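Local coordinates for E1 (Kluyveromyces marxianus, PDB 3VX6), which is the N-terminal part of Atg7, the E1-like enzyme that activates Atg12 and Atg8 for the conjugation reactions of autophagy and the cytoplasm-to-vacuole pathway, at residues D20-H25 / L62-F67; E26-K31 / A129-Y134; S39-L44 / Y82-N87; F123-F128 / Y138-P143. All blocks are in the same frame, centred on the assembly; numbering follows the deposited sequence.

Contact 1 of 4, residues D20-H25 / L62-F67; sequences DSSFFH and LRDDSF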
# COMPACT_ATOMS: atom_id res chain seq x y z
N ASP A 20 -3.90 -8.54 15.40
CA ASP A 20 -4.52 -9.30 16.47
C ASP A 20 -3.37 -10.07 17.11
O ASP A 20 -2.41 -10.43 16.43
CB ASP A 20 -5.55 -10.28 15.90
CG ASP A 20 -6.32 -11.01 16.99
OD1 ASP A 20 -5.68 -11.71 17.82
OD2 ASP A 20 -7.57 -10.89 17.02
N SER A 21 -3.46 -10.31 18.42
CA SER A 21 -2.41 -11.04 19.11
C SER A 21 -2.17 -12.35 18.36
O SER A 21 -1.07 -12.91 18.41
CB SER A 21 -2.80 -11.32 20.56
OG SER A 21 -3.86 -12.26 20.65
N SER A 22 -3.19 -12.81 17.64
CA SER A 22 -3.10 -14.05 16.88
C SER A 22 -2.08 -13.99 15.75
O SER A 22 -1.71 -15.02 15.19
CB SER A 22 -4.47 -14.41 16.29
OG SER A 22 -4.82 -13.55 15.24
N PHE A 23 -1.65 -12.78 15.41
CA PHE A 23 -0.65 -12.59 14.35
C PHE A 23 0.72 -12.85 14.92
O PHE A 23 1.55 -13.50 14.29
CB PHE A 23 -0.70 -11.17 13.81
CG PHE A 23 0.40 -10.87 12.84
CD1 PHE A 23 1.59 -10.30 13.27
CD2 PHE A 23 0.24 -11.15 11.48
CE1 PHE A 23 2.61 -10.03 12.37
CE2 PHE A 23 1.25 -10.88 10.58
CZ PHE A 23 2.44 -10.31 11.02
N PHE A 24 0.97 -12.31 16.11
CA PHE A 24 2.24 -12.49 16.78
C PHE A 24 2.28 -13.87 17.37
O PHE A 24 3.34 -14.42 17.62
CB PHE A 24 2.43 -11.44 17.86
CG PHE A 24 2.83 -10.12 17.32
CD1 PHE A 24 2.04 -9.00 17.52
CD2 PHE A 24 3.99 -10.00 16.55
CE1 PHE A 24 2.39 -7.79 16.96
CE2 PHE A 24 4.34 -8.80 15.99
CZ PHE A 24 3.55 -7.69 16.20
N HIS A 25 1.09 -14.43 17.62
CA HIS A 25 1.01 -15.76 18.14
C HIS A 25 1.44 -16.61 16.96
O HIS A 25 2.25 -17.51 17.09
CB HIS A 25 -0.43 -16.09 18.55
CG HIS A 25 -0.71 -15.88 20.01
ND1 HIS A 25 -0.44 -14.69 20.65
CD2 HIS A 25 -1.25 -16.70 20.94
CE1 HIS A 25 -0.80 -14.79 21.92
NE2 HIS A 25 -1.30 -15.99 22.12
N LEU A 62 -4.03 -8.00 10.29
CA LEU A 62 -3.12 -9.11 10.34
C LEU A 62 -3.50 -9.99 11.51
O LEU A 62 -3.31 -9.63 12.66
CB LEU A 62 -1.69 -8.59 10.51
CG LEU A 62 -1.18 -7.70 9.39
CD1 LEU A 62 0.25 -7.26 9.68
CD2 LEU A 62 -1.25 -8.45 8.08
N ARG A 63 -4.07 -11.14 11.19
CA ARG A 63 -4.48 -12.10 12.20
C ARG A 63 -3.49 -13.22 11.99
O ARG A 63 -2.45 -13.02 11.37
CB ARG A 63 -5.89 -12.60 11.92
CG ARG A 63 -6.84 -11.54 11.37
CD ARG A 63 -8.16 -12.14 10.89
NE ARG A 63 -8.95 -11.18 10.11
CZ ARG A 63 -9.36 -9.99 10.54
NH1 ARG A 63 -9.06 -9.57 11.77
NH2 ARG A 63 -10.09 -9.20 9.75
N ASP A 64 -3.81 -14.40 12.49
CA ASP A 64 -2.92 -15.53 12.31
C ASP A 64 -2.95 -16.01 10.87
O ASP A 64 -2.00 -16.63 10.39
CB ASP A 64 -3.30 -16.66 13.28
CG ASP A 64 -4.80 -16.78 13.50
OD1 ASP A 64 -5.20 -17.53 14.42
OD2 ASP A 64 -5.58 -16.14 12.76
N ASP A 65 -4.04 -15.71 10.16
CA ASP A 65 -4.19 -16.12 8.77
C ASP A 65 -3.38 -15.26 7.79
O ASP A 65 -3.10 -15.67 6.66
CB ASP A 65 -5.67 -16.11 8.36
CG ASP A 65 -6.30 -14.73 8.48
OD1 ASP A 65 -6.75 -14.36 9.59
OD2 ASP A 65 -6.33 -14.01 7.45
N SER A 66 -2.99 -14.07 8.23
CA SER A 66 -2.24 -13.16 7.38
C SER A 66 -0.95 -13.73 6.80
O SER A 66 -0.27 -13.07 6.00
CB SER A 66 -1.92 -11.88 8.16
OG SER A 66 -3.10 -11.13 8.34
N PHE A 67 -0.62 -14.96 7.18
CA PHE A 67 0.60 -15.56 6.67
C PHE A 67 0.34 -16.54 5.55
O PHE A 67 1.25 -16.88 4.79
CB PHE A 67 1.34 -16.24 7.81
CG PHE A 67 2.02 -15.29 8.73
CD1 PHE A 67 3.24 -14.72 8.37
CD2 PHE A 67 1.46 -14.95 9.94
CE1 PHE A 67 3.88 -13.83 9.21
CE2 PHE A 67 2.09 -14.06 10.79
CZ PHE A 67 3.31 -13.50 10.43
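Phe-23 and Asp-64 mark the closest approach of the two backbones, their CA atoms 4.2 Å apart, where the first turn of helix 21-33 meets the loop leaving strand 59-62. Just before the helix, Asp-20 N donates to Leu-62 O at 3.0 Å. Asp-20 itself stands at the N-cap, a place that suits a short carboxylate able to accept from an amide of the first turn.

The side chain of Phe-23 carries the contact. With CG swung opposite its own N (chi1 173°), the ring slips between two apolar neighbours. Leu-62 CD1 lies over one face, a CH-pi contact with the methyl 4.2 Å from the ring centroid. On the opposite face comes Phe-67, its ring tilted only 20° from that of Phe-23, an offset, nearly parallel pair with little face-to-face overlap at a centroid distance of 4.6 Å. Arg-63 O reaches the ring edge in its plane. Beyond, Phe-23 also touches Met-125 and Leu-44 of the large sheet.

The arrangement is a strand-to-helix junction: strand 16-19, paired parallel with 59-62, leads into an N-capped helix whose first turn packs a buried phenylalanine against the loop after 59-62.

Contact 2 of 4, residues E26-K31 / A129-Y134; sequences ELSRLK and ADLKKY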
# COMPACT_ATOMS: atom_id res chain seq x y z
N GLU A 26 0.90 -16.29 15.79
CA GLU A 26 1.24 -17.03 14.58
C GLU A 26 2.68 -16.72 14.19
O GLU A 26 3.40 -17.61 13.75
CB GLU A 26 0.28 -16.66 13.45
CG GLU A 26 0.53 -17.39 12.12
CD GLU A 26 0.38 -18.91 12.22
OE1 GLU A 26 0.04 -19.43 13.30
OE2 GLU A 26 0.61 -19.59 11.19
N LEU A 27 3.09 -15.47 14.34
CA LEU A 27 4.45 -15.11 14.00
C LEU A 27 5.33 -15.94 14.90
O LEU A 27 6.31 -16.53 14.45
CB LEU A 27 4.73 -13.62 14.25
CG LEU A 27 6.19 -13.18 14.09
CD1 LEU A 27 6.72 -13.61 12.73
CD2 LEU A 27 6.30 -11.68 14.25
N SER A 28 4.96 -15.99 16.17
CA SER A 28 5.72 -16.77 17.14
C SER A 28 5.78 -18.20 16.65
O SER A 28 6.85 -18.77 16.52
CB SER A 28 5.03 -16.72 18.51
OG SER A 28 5.05 -15.41 19.05
N ARG A 29 4.61 -18.77 16.36
CA ARG A 29 4.54 -20.13 15.87
C ARG A 29 5.46 -20.29 14.66
O ARG A 29 6.34 -21.14 14.64
CB ARG A 29 3.09 -20.49 15.49
CG ARG A 29 2.11 -20.47 16.67
CD ARG A 29 0.67 -20.24 16.21
NE ARG A 29 -0.14 -19.64 17.27
CZ ARG A 29 -1.27 -18.96 17.06
NH1 ARG A 29 -1.74 -18.79 15.83
NH2 ARG A 29 -1.93 -18.43 18.09
N LEU A 30 5.26 -19.44 13.65
CA LEU A 30 6.08 -19.51 12.45
C LEU A 30 7.56 -19.29 12.73
O LEU A 30 8.41 -19.96 12.13
CB LEU A 30 5.59 -18.49 11.42
CG LEU A 30 4.31 -18.86 10.67
CD1 LEU A 30 3.91 -17.70 9.80
CD2 LEU A 30 4.53 -20.10 9.82
N LYS A 31 7.88 -18.36 13.62
CA LYS A 31 9.28 -18.10 13.96
C LYS A 31 9.79 -19.27 14.77
O LYS A 31 10.99 -19.41 14.99
CB LYS A 31 9.43 -16.82 14.78
CG LYS A 31 10.88 -16.49 15.11
CD LYS A 31 11.01 -15.33 16.07
CE LYS A 31 12.48 -15.05 16.36
NZ LYS A 31 12.65 -13.94 17.34
N ALA A 129 9.96 -10.09 17.69
CA ALA A 129 9.09 -10.86 18.55
C ALA A 129 9.98 -11.33 19.68
O ALA A 129 10.84 -12.20 19.49
CB ALA A 129 8.51 -12.04 17.79
N ASP A 130 9.81 -10.71 20.84
CA ASP A 130 10.58 -11.07 22.02
C ASP A 130 9.82 -12.20 22.70
O ASP A 130 9.05 -11.98 23.62
CB ASP A 130 10.70 -9.89 22.97
CG ASP A 130 11.56 -10.20 24.17
OD1 ASP A 130 11.80 -9.28 24.99
OD2 ASP A 130 12.01 -11.37 24.29
N LEU A 131 10.04 -13.41 22.21
CA LEU A 131 9.37 -14.56 22.75
C LEU A 131 9.82 -14.88 24.18
O LEU A 131 9.32 -15.81 24.81
CB LEU A 131 9.59 -15.76 21.82
CG LEU A 131 9.30 -15.43 20.35
CD1 LEU A 131 9.31 -16.71 19.51
CD2 LEU A 131 7.96 -14.75 20.23
N LYS A 132 10.75 -14.08 24.70
CA LYS A 132 11.24 -14.27 26.07
C LYS A 132 10.39 -13.44 27.02
O LYS A 132 9.53 -13.96 27.73
CB LYS A 132 12.71 -13.83 26.17
CG LYS A 132 13.28 -13.79 27.59
CD LYS A 132 14.64 -13.09 27.61
CE LYS A 132 15.22 -13.01 29.01
NZ LYS A 132 16.57 -12.36 29.01
N LYS A 133 10.63 -12.13 27.03
CA LYS A 133 9.91 -11.20 27.88
C LYS A 133 8.47 -11.06 27.36
O LYS A 133 7.69 -10.23 27.85
CB LYS A 133 10.64 -9.86 27.88
CG LYS A 133 12.14 -10.04 28.13
CD LYS A 133 12.96 -8.76 27.96
CE LYS A 133 14.46 -9.10 28.05
NZ LYS A 133 15.35 -7.90 28.05
N TYR A 134 8.15 -11.90 26.38
CA TYR A 134 6.84 -11.96 25.72
C TYR A 134 6.29 -10.58 25.31
O TYR A 134 5.18 -10.20 25.69
CB TYR A 134 5.86 -12.72 26.61
CG TYR A 134 4.68 -13.26 25.83
CD1 TYR A 134 3.74 -12.40 25.27
CD2 TYR A 134 4.52 -14.63 25.63
CE1 TYR A 134 2.66 -12.87 24.53
CE2 TYR A 134 3.43 -15.12 24.87
CZ TYR A 134 2.51 -14.22 24.33
OH TYR A 134 1.45 -14.65 23.56
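Leu-27, Ser-28 and Lys-31, on one flank of helix 21-33, lie against Ala-129 and Leu-131, where strand 123-130 ends and the turn of its hairpin begins; this is helix-on-sheet packing over the end of an inner strand of the sheet. The helix is kept at some distance, its nearest CA pair, Ser-28 and Ala-129, being 6.9 Å apart, so side chains of the helix bridge most of the gap, one of them reaching a backbone carbonyl.

Leu-27 CD2 meets the methyl CB of Ala-129 at 4.2 Å, a small residue under a branched one. Leu-131 divides its two methyls between neighbours one helical turn apart. Its CD2 rests on Ser-28, whose OG is already bonded to Phe-24 O inside the helix and can therefore face a hydrocarbon, while its CD1 lies 4.1 Å from Lys-31 CD.

Lysine suits this place because its chain is both apolar along its methylenes and long. Its CG leaves on the side opposite N (chi1 -178°) and every later bond is extended, which carries NZ across to Ala-129 O for a weak bond of 3.3 Å. The turn itself is shaped by Asp-130, whose OD2 accepts from Lys-132 N at 3.0 Å, an Asx turn, with the donor above the carboxylate plane.

Around this patch, Phe-136 of the partner strand touches Ser-28, Ala-129 and Leu-131. Strand 78-86 lies on the other flank of strand 123-130, and from it Leu-83 and Asn-85 reach Leu-27, with Asn-85 also touching Lys-31 and Ala-129.

Contact 3 of 4, residues S39-L44 / Y82-N87; sequences SDEKAL and YLLNFN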
# COMPACT_ATOMS: atom_id res chain seq x y z
N SER A 39 16.82 -13.02 10.66
CA SER A 39 15.60 -12.23 10.57
C SER A 39 14.61 -12.89 9.61
O SER A 39 14.96 -13.24 8.49
CB SER A 39 15.96 -10.82 10.13
OG SER A 39 16.84 -10.23 11.08
N ASP A 40 13.38 -13.06 10.07
CA ASP A 40 12.34 -13.69 9.27
C ASP A 40 11.79 -12.73 8.23
O ASP A 40 11.36 -11.63 8.56
CB ASP A 40 11.18 -14.16 10.16
CG ASP A 40 11.65 -14.87 11.42
OD1 ASP A 40 12.04 -16.06 11.34
OD2 ASP A 40 11.63 -14.23 12.50
N GLU A 41 11.80 -13.15 6.97
CA GLU A 41 11.28 -12.34 5.87
C GLU A 41 10.12 -13.12 5.24
O GLU A 41 10.30 -13.84 4.25
CB GLU A 41 12.41 -12.07 4.86
CG GLU A 41 12.24 -10.82 4.02
CD GLU A 41 13.56 -10.36 3.41
OE1 GLU A 41 14.39 -9.77 4.15
OE2 GLU A 41 13.78 -10.60 2.20
N LYS A 42 8.94 -12.99 5.84
CA LYS A 42 7.74 -13.68 5.40
C LYS A 42 6.83 -12.84 4.54
O LYS A 42 6.84 -11.62 4.61
CB LYS A 42 6.91 -14.15 6.61
CG LYS A 42 7.09 -15.60 7.03
CD LYS A 42 8.22 -15.79 8.02
CE LYS A 42 8.42 -17.27 8.33
NZ LYS A 42 9.53 -17.49 9.32
N ALA A 43 6.04 -13.50 3.72
CA ALA A 43 5.10 -12.80 2.87
C ALA A 43 3.80 -12.76 3.67
O ALA A 43 3.39 -13.76 4.25
CB ALA A 43 4.88 -13.55 1.57
N LEU A 44 3.17 -11.60 3.71
CA LEU A 44 1.92 -11.44 4.42
C LEU A 44 0.80 -11.38 3.38
O LEU A 44 1.04 -11.05 2.22
CB LEU A 44 1.95 -10.15 5.26
CG LEU A 44 3.05 -10.13 6.33
CD1 LEU A 44 3.20 -8.74 6.92
CD2 LEU A 44 2.72 -11.14 7.40
N TYR A 82 4.86 -7.90 3.11
CA TYR A 82 6.07 -8.61 3.49
C TYR A 82 6.45 -8.28 4.91
O TYR A 82 6.31 -7.14 5.37
CB TYR A 82 7.21 -8.27 2.51
CG TYR A 82 6.91 -8.67 1.08
CD1 TYR A 82 6.85 -10.02 0.69
CD2 TYR A 82 6.59 -7.70 0.12
CE1 TYR A 82 6.46 -10.39 -0.61
CE2 TYR A 82 6.20 -8.05 -1.18
CZ TYR A 82 6.13 -9.39 -1.54
OH TYR A 82 5.71 -9.71 -2.81
N LEU A 83 6.91 -9.28 5.64
CA LEU A 83 7.34 -9.07 7.01
C LEU A 83 8.84 -9.28 7.12
O LEU A 83 9.41 -10.15 6.47
CB LEU A 83 6.60 -10.01 7.96
CG LEU A 83 7.15 -10.14 9.39
CD1 LEU A 83 6.99 -8.85 10.15
CD2 LEU A 83 6.41 -11.28 10.10
N LEU A 84 9.49 -8.45 7.92
CA LEU A 84 10.91 -8.57 8.16
C LEU A 84 11.05 -8.58 9.68
O LEU A 84 11.27 -7.55 10.30
CB LEU A 84 11.67 -7.38 7.57
CG LEU A 84 13.19 -7.56 7.40
CD1 LEU A 84 13.87 -6.23 7.62
CD2 LEU A 84 13.75 -8.59 8.37
N ASN A 85 10.91 -9.76 10.28
CA ASN A 85 11.04 -9.88 11.72
C ASN A 85 12.50 -10.00 12.16
O ASN A 85 13.14 -11.03 11.92
CB ASN A 85 10.28 -11.10 12.23
CG ASN A 85 10.38 -11.24 13.75
OD1 ASN A 85 9.82 -10.43 14.48
ND2 ASN A 85 11.11 -12.25 14.21
N PHE A 86 13.01 -8.95 12.80
CA PHE A 86 14.37 -8.94 13.32
C PHE A 86 14.49 -9.91 14.50
O PHE A 86 13.51 -10.16 15.23
CB PHE A 86 14.75 -7.53 13.74
CG PHE A 86 14.92 -6.60 12.59
CD1 PHE A 86 16.01 -6.74 11.74
CD2 PHE A 86 13.96 -5.63 12.31
CE1 PHE A 86 16.15 -5.93 10.61
CE2 PHE A 86 14.08 -4.82 11.19
CZ PHE A 86 15.18 -4.98 10.34
N ASN A 87 15.68 -10.46 14.68
CA ASN A 87 15.93 -11.42 15.74
C ASN A 87 16.30 -10.79 17.07
O ASN A 87 16.18 -11.42 18.12
CB ASN A 87 17.02 -12.42 15.31
CG ASN A 87 18.19 -11.75 14.60
OD1 ASN A 87 18.16 -10.54 14.30
ND2 ASN A 87 19.22 -12.53 14.30
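Asp-40 and Asn-85 lie side by side on one face of an antiparallel strand pair, pointing the same way, with carboxylate and amide planes only 19° apart. From this nearly flat pairing Asn-85 ND2 donates to Asp-40 OD2 at 2.7 Å, arriving almost in line with the C-O bond. Asn-85 throws its CG opposite N (chi1 -179°), which sets the amide beside the acid. The backbones below are joined as a hydrogen-bonded pair, with Asn-85 N to Asp-40 O at 2.6 Å.

Further along, the end of Leu-44 crosses Leu-83, its CD1 lying 3.8 Å from Leu-83 CB. These leucines face helix 21-33 and its surroundings: Leu-44 touches Phe-23, and Leu-83 touches Leu-27. Beneath them the straight bond from Leu-83 N to Lys-42 O, with an N-H...O angle of 172°, joins the strands.

The other face carries Glu-41, Ala-43, Tyr-82 and Leu-84. Ala-43, a single methyl, sets its CB 4.1 Å from Tyr-82 CD1, and the tyrosine ring goes on to meet that of Tyr-124. Near the strand end, Leu-84 CD2 packs against Ser-39 CB at 3.6 Å.

The acid and amide are buried but well matched. Asp-40 OD1 faces Lys-42 NZ in a salt bridge of 3.5 Å, and Asn-85 OD1 bonds with Ser-127 OG in the next strand. Spread over two cationic or N-H partners, the carboxylate would be expected to stay ionised despite its burial.

Contact 4 of 4, residues F123-F128 / Y138-P143; sequences FYMISF and YWICMP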
# COMPACT_ATOMS: atom_id res chain seq x y z
N PHE A 123 2.64 -3.74 1.51
CA PHE A 123 2.94 -3.33 2.86
C PHE A 123 4.07 -4.21 3.35
O PHE A 123 4.17 -5.38 3.00
CB PHE A 123 1.74 -3.43 3.79
CG PHE A 123 1.25 -4.81 4.02
CD1 PHE A 123 0.50 -5.47 3.06
CD2 PHE A 123 1.48 -5.44 5.24
CE1 PHE A 123 -0.03 -6.73 3.31
CE2 PHE A 123 0.96 -6.69 5.51
CZ PHE A 123 0.20 -7.34 4.55
N TYR A 124 4.92 -3.60 4.16
CA TYR A 124 6.09 -4.24 4.72
C TYR A 124 6.06 -4.02 6.23
O TYR A 124 5.73 -2.93 6.72
CB TYR A 124 7.34 -3.61 4.12
CG TYR A 124 7.39 -3.69 2.61
CD1 TYR A 124 8.05 -4.74 1.96
CD2 TYR A 124 6.76 -2.71 1.81
CE1 TYR A 124 8.09 -4.82 0.57
CE2 TYR A 124 6.79 -2.79 0.41
CZ TYR A 124 7.46 -3.85 -0.20
OH TYR A 124 7.53 -3.95 -1.58
N MET A 125 6.38 -5.06 6.97
CA MET A 125 6.37 -4.95 8.41
C MET A 125 7.71 -5.40 8.95
O MET A 125 8.23 -6.40 8.52
CB MET A 125 5.26 -5.83 8.99
CG MET A 125 5.13 -5.76 10.49
SD MET A 125 3.84 -6.83 11.11
CE MET A 125 4.66 -7.47 12.56
N ILE A 126 8.29 -4.62 9.84
CA ILE A 126 9.53 -5.05 10.46
C ILE A 126 9.08 -5.30 11.88
O ILE A 126 8.17 -4.64 12.38
CB ILE A 126 10.65 -3.98 10.43
CG1 ILE A 126 10.15 -2.66 11.01
CG2 ILE A 126 11.19 -3.86 9.00
CD1 ILE A 126 11.24 -1.60 11.20
N SER A 127 9.69 -6.27 12.54
CA SER A 127 9.28 -6.56 13.89
C SER A 127 10.34 -7.28 14.66
O SER A 127 11.37 -7.69 14.13
CB SER A 127 8.00 -7.42 13.88
OG SER A 127 8.21 -8.68 13.26
N PHE A 128 10.09 -7.40 15.95
CA PHE A 128 10.96 -8.10 16.85
C PHE A 128 10.01 -8.77 17.79
O PHE A 128 9.30 -8.12 18.56
CB PHE A 128 11.85 -7.16 17.65
CG PHE A 128 12.63 -7.87 18.71
CD1 PHE A 128 12.61 -7.42 20.03
CD2 PHE A 128 13.36 -9.02 18.40
CE1 PHE A 128 13.31 -8.11 21.02
CE2 PHE A 128 14.05 -9.70 19.38
CZ PHE A 128 14.03 -9.25 20.69
N TYR A 138 6.92 -4.04 16.70
CA TYR A 138 6.75 -4.10 15.26
C TYR A 138 6.50 -2.74 14.65
O TYR A 138 6.16 -1.78 15.34
CB TYR A 138 5.61 -5.02 14.86
CG TYR A 138 4.27 -4.58 15.35
CD1 TYR A 138 3.96 -4.63 16.70
CD2 TYR A 138 3.28 -4.16 14.45
CE1 TYR A 138 2.71 -4.28 17.16
CE2 TYR A 138 2.01 -3.80 14.90
CZ TYR A 138 1.73 -3.87 16.26
OH TYR A 138 0.49 -3.53 16.74
N TRP A 139 6.67 -2.69 13.34
CA TRP A 139 6.48 -1.47 12.60
C TRP A 139 6.06 -1.81 11.19
O TRP A 139 6.78 -2.51 10.46
CB TRP A 139 7.78 -0.69 12.58
CG TRP A 139 7.57 0.77 12.45
CD1 TRP A 139 6.40 1.40 12.12
CD2 TRP A 139 8.54 1.79 12.67
NE1 TRP A 139 6.59 2.76 12.13
CE2 TRP A 139 7.90 3.03 12.46
CE3 TRP A 139 9.89 1.78 13.01
CZ2 TRP A 139 8.56 4.24 12.59
CZ3 TRP A 139 10.55 2.99 13.15
CH2 TRP A 139 9.89 4.21 12.94
N ILE A 140 4.89 -1.33 10.79
CA ILE A 140 4.41 -1.59 9.45
C ILE A 140 4.52 -0.33 8.63
O ILE A 140 4.43 0.78 9.15
CB ILE A 140 2.94 -2.06 9.47
CG1 ILE A 140 2.80 -3.29 10.36
CG2 ILE A 140 2.48 -2.37 8.06
CD1 ILE A 140 1.39 -3.85 10.45
N CYS A 141 4.74 -0.52 7.33
CA CYS A 141 4.83 0.59 6.40
C CYS A 141 4.28 0.13 5.06
O CYS A 141 4.38 -1.04 4.70
CB CYS A 141 6.28 1.05 6.21
SG CYS A 141 7.29 0.06 5.07
N MET A 142 3.65 1.05 4.36
CA MET A 142 3.13 0.76 3.03
C MET A 142 3.86 1.84 2.25
O MET A 142 3.44 3.00 2.25
CB MET A 142 1.62 0.97 2.99
CG MET A 142 1.00 0.56 1.68
SD MET A 142 -0.75 0.77 1.75
CE MET A 142 -1.33 -0.86 2.20
N PRO A 143 4.98 1.48 1.59
CA PRO A 143 5.76 2.44 0.83
C PRO A 143 4.98 3.34 -0.09
O PRO A 143 4.17 2.90 -0.91
CB PRO A 143 6.76 1.56 0.09
CG PRO A 143 6.96 0.47 1.03
CD PRO A 143 5.53 0.14 1.40
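Met-125 and Ile-140 face each other across a beta hairpin, strands 123-130 and 135-144, that runs through the middle of the large mixed sheet with a near-perfect antiparallel angle of 172°. On their face the unbranched methionine crosses the branched isoleucine at a slant, Met-125 CG lying 3.4 Å from Ile-140 CG1. The methionine then bends at its last torsion, chi3 139°, and drops CE beside Tyr-138 CB at 3.5 Å. Its sulfur makes an oblique Met-aromatic contact with the same ring, 5.4 Å from Met-125 SD to the centroid of Tyr-138. Beside this protrusion the small Ser-127 suits the close strand spacing, its CB meeting Tyr-138 CB.

The opposite face has its own bumps and hollows. Ile-126 and Trp-139 point the same way, and the CG1 branch of Ile-126 settles against Trp-139 CB at 3.5 Å while the indole swings away to bond through NE1 with Glu-263 O. Cys-141, compact enough to tuck beside Tyr-124, places SG 3.8 Å from Tyr-124 CB and only obliquely to the ring. Tyr-124 meanwhile reaches Lys-104 and Leu-108 of helix 97-114, and Leu-62 touches Phe-123, Met-125 and Ile-140.

Between the two layers, Tyr-124 N points straight at Cys-141 O, 2.7 Å away with an N-H...O angle of 176°.

In the fold
All four contacts build one side of the domain around the mixed sheet that contains strands 40-47, 78-86, 123-130 and 135-144 in neighbouring pairs. Contacts 3 and 4, about 9 Å apart between centres, lie in the sheet itself, and strands 78-86 and 123-130 stitch them together. Contacts 1 and 2, about 11 Å apart between centres, both use helix 21-33, which covers one face of that sheet. Contact 4 comes wholly after contacts 1 and 3 along the chain, whereas contact 2 brings the early helix to the hairpin of strands 123-130 and 135-144, about a hundred residues on. A common apolar core, including Phe-23, Leu-44, Leu-83 and Met-125, therefore unites distant parts of the Atg7 N-terminal region.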